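Local coordinates for outer membrane protein (PDB 2FI9) that is of unknown function but adopts the compact alpha/beta fold of the DUF498/DUF598 family, at residues I38-G43 and I59-E64; D67-L72 and A119-L124. All blocks are in the same frame, centred on the assembly; numbering follows the deposited sequence.

How the contacts relate
Contacts 1 and 2 lie side by side in one compact chain, their centres about 7 Å apart, and both are built on the same five-stranded mixed sheet. Contact 1 sets the short helix 60-64 against the end of strand 36-40; contact 2 pairs the start of strand 71-75 with strand 120-124. Strands 36-40 and 120-124 are antiparallel neighbours, and C39 N reaches A122 O at 2.8 Å, a probable hydrogen bond joining the two contacts. Along the chain they come in series: strand 71-75 is the next strand after helix 60-64. Each of these two elements, however, meets a partner from elsewhere in the chain, strand 36-40 or strand 120-124, the latter the middle strand of the sheet.

Contact 1 (I38-G43 and I59-E64); sequences ICIPSG and ISRVLE
V62 turns one methyl group to two isoleucines of strand 36-40. Its CG2 lies 3.4 Å from I38 CD1, a tight methyl-methyl contact, and 3.8 Å from I40 CG2; in both pairs the side chains meet at a slant. The isoleucines use different branches. In I38, CG1 is anti to the backbone N (chi1 -158°) and the chain runs on extended, which carries CD1 across to the helix. I40 instead holds CG1 between its backbone N and carbonyl carbon (chi1 53°), leaving CG2 for V62 while CD1 goes to R61. This is helix-on-sheet packing: the one-turn helix 60-64 runs nearly parallel to strand segment 38-40, 10° apart, with 9.2 Å between their axes. The aliphatic part of R61 closes the exposed border of the contact, crossing I40 at about a right angle, with R61 CB 3.6 Å from I40 CD1. Its guanidinium group makes a cation-pi contact with Y45 of the adjoining strand 43-47. Beyond I40, a type I beta turn to G43, with backbone bonds in both directions between its ends, forms the hairpin to strand 43-47. Further apolar cover comes from strand 120-124, where L123 packs on I38 and A121 on I40.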
# COMPACT_ATOMS: atom_id res chain seq x y z
N ILE A 38 1.65 4.81 -1.37
CA ILE A 38 0.86 4.36 -0.25
C ILE A 38 -0.56 4.95 -0.41
O ILE A 38 -0.72 6.10 -0.79
CB ILE A 38 1.55 4.74 1.07
CG1 ILE A 38 1.06 3.85 2.20
CG2 ILE A 38 1.37 6.22 1.41
CD1 ILE A 38 1.98 3.88 3.39
N CYS A 39 -1.58 4.13 -0.16
CA CYS A 39 -2.96 4.50 -0.37
C CYS A 39 -3.65 4.35 0.96
O CYS A 39 -3.80 3.24 1.47
CB CYS A 39 -3.62 3.55 -1.37
SG CYS A 39 -2.74 3.38 -2.93
N ILE A 40 -4.04 5.47 1.54
CA ILE A 40 -4.62 5.47 2.88
C ILE A 40 -5.86 6.39 2.87
O ILE A 40 -6.10 7.08 1.88
CB ILE A 40 -3.56 5.89 3.93
CG1 ILE A 40 -2.91 7.23 3.53
CG2 ILE A 40 -2.50 4.81 4.04
CD1 ILE A 40 -1.89 7.76 4.54
N PRO A 41 -6.71 6.33 3.91
CA PRO A 41 -7.91 7.18 3.85
C PRO A 41 -7.68 8.65 3.49
O PRO A 41 -8.55 9.26 2.83
CB PRO A 41 -8.52 7.03 5.25
CG PRO A 41 -8.15 5.63 5.60
CD PRO A 41 -6.71 5.49 5.12
N SER A 42 -6.54 9.23 3.89
CA SER A 42 -6.27 10.66 3.61
C SER A 42 -5.73 10.92 2.19
O SER A 42 -5.58 12.07 1.79
CB SER A 42 -5.28 11.24 4.63
OG SER A 42 -3.99 10.67 4.45
N GLY A 43 -5.43 9.86 1.46
CA GLY A 43 -5.05 10.00 0.06
C GLY A 43 -4.05 9.00 -0.45
O GLY A 43 -3.72 8.02 0.22
N ILE A 59 5.94 2.94 6.30
CA ILE A 59 4.60 2.67 6.82
C ILE A 59 4.14 3.71 7.86
O ILE A 59 3.06 3.60 8.44
CB ILE A 59 4.48 1.22 7.40
CG1 ILE A 59 5.36 1.04 8.65
CG2 ILE A 59 4.82 0.17 6.33
CD1 ILE A 59 4.89 -0.07 9.58
N SER A 60 4.97 4.73 8.08
CA SER A 60 4.68 5.76 9.08
C SER A 60 3.31 6.43 8.91
O SER A 60 2.64 6.70 9.90
CB SER A 60 5.80 6.81 9.11
OG SER A 60 5.97 7.39 7.84
N ARG A 61 2.89 6.68 7.67
CA ARG A 61 1.58 7.30 7.45
C ARG A 61 0.43 6.36 7.81
O ARG A 61 -0.64 6.82 8.27
CB ARG A 61 1.43 7.79 6.01
CG ARG A 61 2.03 9.16 5.76
CD ARG A 61 1.69 9.61 4.34
NE ARG A 61 2.28 10.90 3.99
CZ ARG A 61 1.75 12.09 4.29
NH1 ARG A 61 0.60 12.19 4.95
NH2 ARG A 61 2.37 13.20 3.90
N VAL A 62 0.65 5.06 7.57
CA VAL A 62 -0.32 4.04 7.94
C VAL A 62 -0.48 3.99 9.45
O VAL A 62 -1.60 4.02 9.96
CB VAL A 62 0.10 2.65 7.41
CG1 VAL A 62 -0.79 1.55 7.98
CG2 VAL A 62 0.02 2.63 5.92
N LEU A 63 0.64 3.95 10.17
CA LEU A 63 0.58 3.91 11.62
C LEU A 63 -0.17 5.15 12.14
O LEU A 63 -1.02 5.05 13.03
CB LEU A 63 2.00 3.82 12.21
CG LEU A 63 2.75 2.52 11.83
CD1 LEU A 63 4.18 2.55 12.36
CD2 LEU A 63 2.04 1.26 12.35
N GLU A 64 0.15 6.30 11.57
CA GLU A 64 -0.41 7.56 12.03
C GLU A 64 -1.93 7.67 11.80
O GLU A 64 -2.62 8.38 12.53
CB GLU A 64 0.32 8.73 11.35
CG GLU A 64 1.79 8.89 11.81
CD GLU A 64 2.63 9.75 10.85
OE1 GLU A 64 2.03 10.48 10.02
OE2 GLU A 64 3.88 9.73 10.93

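Contact 2 (D67-L72 and A119-L124); sequences DQIEVL and AVAALL
Three backbone hydrogen bonds join E70 and V71 to A119 and A121 and lead into a parallel pairing in which V71 is matched with V120 and L72 with A121. A119 O is gripped twice, by E70 N at 2.9 Å and by V71 N at 3.2 Å, an arrangement like a classic beta bulge at the entry to the strand. The return bond, A121 N to V71 O, measures 2.8 Å. Weaker CA-H...O contacts flank these bonds: V120 CA approaches V71 O, and L72 CA approaches A121 O. Apolar contacts divide between the two sheet faces. On one, V71 and V120 stand next to each other, with V71 CG1 3.8 Å from V120 CG2. On the other, A121 CB receives L72 CD1 at 3.7 Å and, also at 3.7 Å, I69 CG2, which a chi1 of -61° sets anti to the backbone N, facing that methyl. Before the strand begins, Q68 O meets A119 CB at 3.5 Å, while E70 CG lies against the same methyl. Helix 103-115 covers the V120 face through F110 and L113, I40 of strand 36-40 adjoins I69, and strand 97-101, on the far edge of strand 71-75, starts a beta-alpha-beta crossover through that helix to strand 120-124.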
# COMPACT_ATOMS: atom_id res chain seq x y z
N ASP A 67 -6.30 4.67 13.26
CA ASP A 67 -7.69 4.72 13.71
C ASP A 67 -8.68 4.48 12.57
O ASP A 67 -9.81 4.07 12.81
CB ASP A 67 -8.01 6.05 14.42
CG ASP A 67 -7.75 5.99 15.94
OD1 ASP A 67 -7.62 4.88 16.51
OD2 ASP A 67 -7.71 7.07 16.58
N GLN A 68 -8.25 4.70 11.32
CA GLN A 68 -9.14 4.56 10.15
C GLN A 68 -8.73 3.42 9.22
O GLN A 68 -9.26 3.29 8.12
CB GLN A 68 -9.20 5.87 9.34
CG GLN A 68 -10.11 6.96 9.93
CD GLN A 68 -9.36 7.96 10.80
OE1 GLN A 68 -9.97 8.82 11.45
NE2 GLN A 68 -8.03 7.88 10.81
N ILE A 69 -7.78 2.60 9.66
CA ILE A 69 -7.26 1.49 8.86
C ILE A 69 -7.38 0.20 9.66
O ILE A 69 -6.80 0.10 10.75
CB ILE A 69 -5.77 1.73 8.45
CG1 ILE A 69 -5.67 3.01 7.60
CG2 ILE A 69 -5.20 0.52 7.70
CD1 ILE A 69 -4.25 3.54 7.45
N GLU A 70 -8.13 -0.77 9.14
CA GLU A 70 -8.19 -2.11 9.75
C GLU A 70 -7.26 -3.10 9.07
O GLU A 70 -6.75 -4.03 9.72
CB GLU A 70 -9.60 -2.70 9.68
CG GLU A 70 -10.64 -1.95 10.49
CD GLU A 70 -11.75 -2.87 10.98
OE1 GLU A 70 -11.43 -3.92 11.59
OE2 GLU A 70 -12.94 -2.54 10.74
N VAL A 71 -7.03 -2.91 7.78
CA VAL A 71 -6.21 -3.87 7.02
C VAL A 71 -5.24 -3.14 6.07
O VAL A 71 -5.63 -2.19 5.38
CB VAL A 71 -7.07 -4.95 6.27
CG1 VAL A 71 -8.09 -4.34 5.36
CG2 VAL A 71 -6.19 -5.94 5.47
N LEU A 72 -3.98 -3.56 6.12
CA LEU A 72 -2.96 -3.07 5.21
C LEU A 72 -2.47 -4.18 4.27
O LEU A 72 -1.98 -5.24 4.72
CB LEU A 72 -1.78 -2.48 6.00
CG LEU A 72 -0.62 -2.01 5.12
CD1 LEU A 72 -1.01 -0.82 4.23
CD2 LEU A 72 0.57 -1.68 5.98
N ALA A 119 -12.16 -0.74 5.55
CA ALA A 119 -11.12 0.19 5.98
C ALA A 119 -9.74 -0.35 5.55
O ALA A 119 -8.95 -0.79 6.38
CB ALA A 119 -11.18 0.44 7.51
N VAL A 120 -9.47 -0.30 4.25
CA VAL A 120 -8.27 -0.91 3.66
C VAL A 120 -7.26 0.15 3.23
O VAL A 120 -7.64 1.26 2.75
CB VAL A 120 -8.65 -1.83 2.45
CG1 VAL A 120 -9.25 -1.03 1.32
CG2 VAL A 120 -7.44 -2.70 1.97
N ALA A 121 -5.99 -0.18 3.41
CA ALA A 121 -4.87 0.64 2.98
C ALA A 121 -3.96 -0.26 2.17
O ALA A 121 -4.00 -1.48 2.31
CB ALA A 121 -4.12 1.21 4.21
N ALA A 122 -3.13 0.34 1.33
CA ALA A 122 -2.14 -0.42 0.57
C ALA A 122 -0.81 0.32 0.51
O ALA A 122 -0.78 1.55 0.36
CB ALA A 122 -2.65 -0.68 -0.84
N LEU A 123 0.29 -0.42 0.63
CA LEU A 123 1.61 0.09 0.36
C LEU A 123 2.08 -0.67 -0.85
O LEU A 123 2.15 -1.89 -0.81
CB LEU A 123 2.53 -0.18 1.55
CG LEU A 123 4.01 0.20 1.38
CD1 LEU A 123 4.18 1.64 0.96
CD2 LEU A 123 4.79 -0.05 2.68
N LEU A 124 2.39 0.03 -1.93
CA LEU A 124 2.65 -0.67 -3.19
C LEU A 124 4.01 -0.33 -3.78
O LEU A 124 4.21 0.80 -4.22
CB LEU A 124 1.53 -0.36 -4.19
CG LEU A 124 0.09 -0.60 -3.72
CD1 LEU A 124 -0.94 0.03 -4.64
CD2 LEU A 124 -0.23 -2.09 -3.59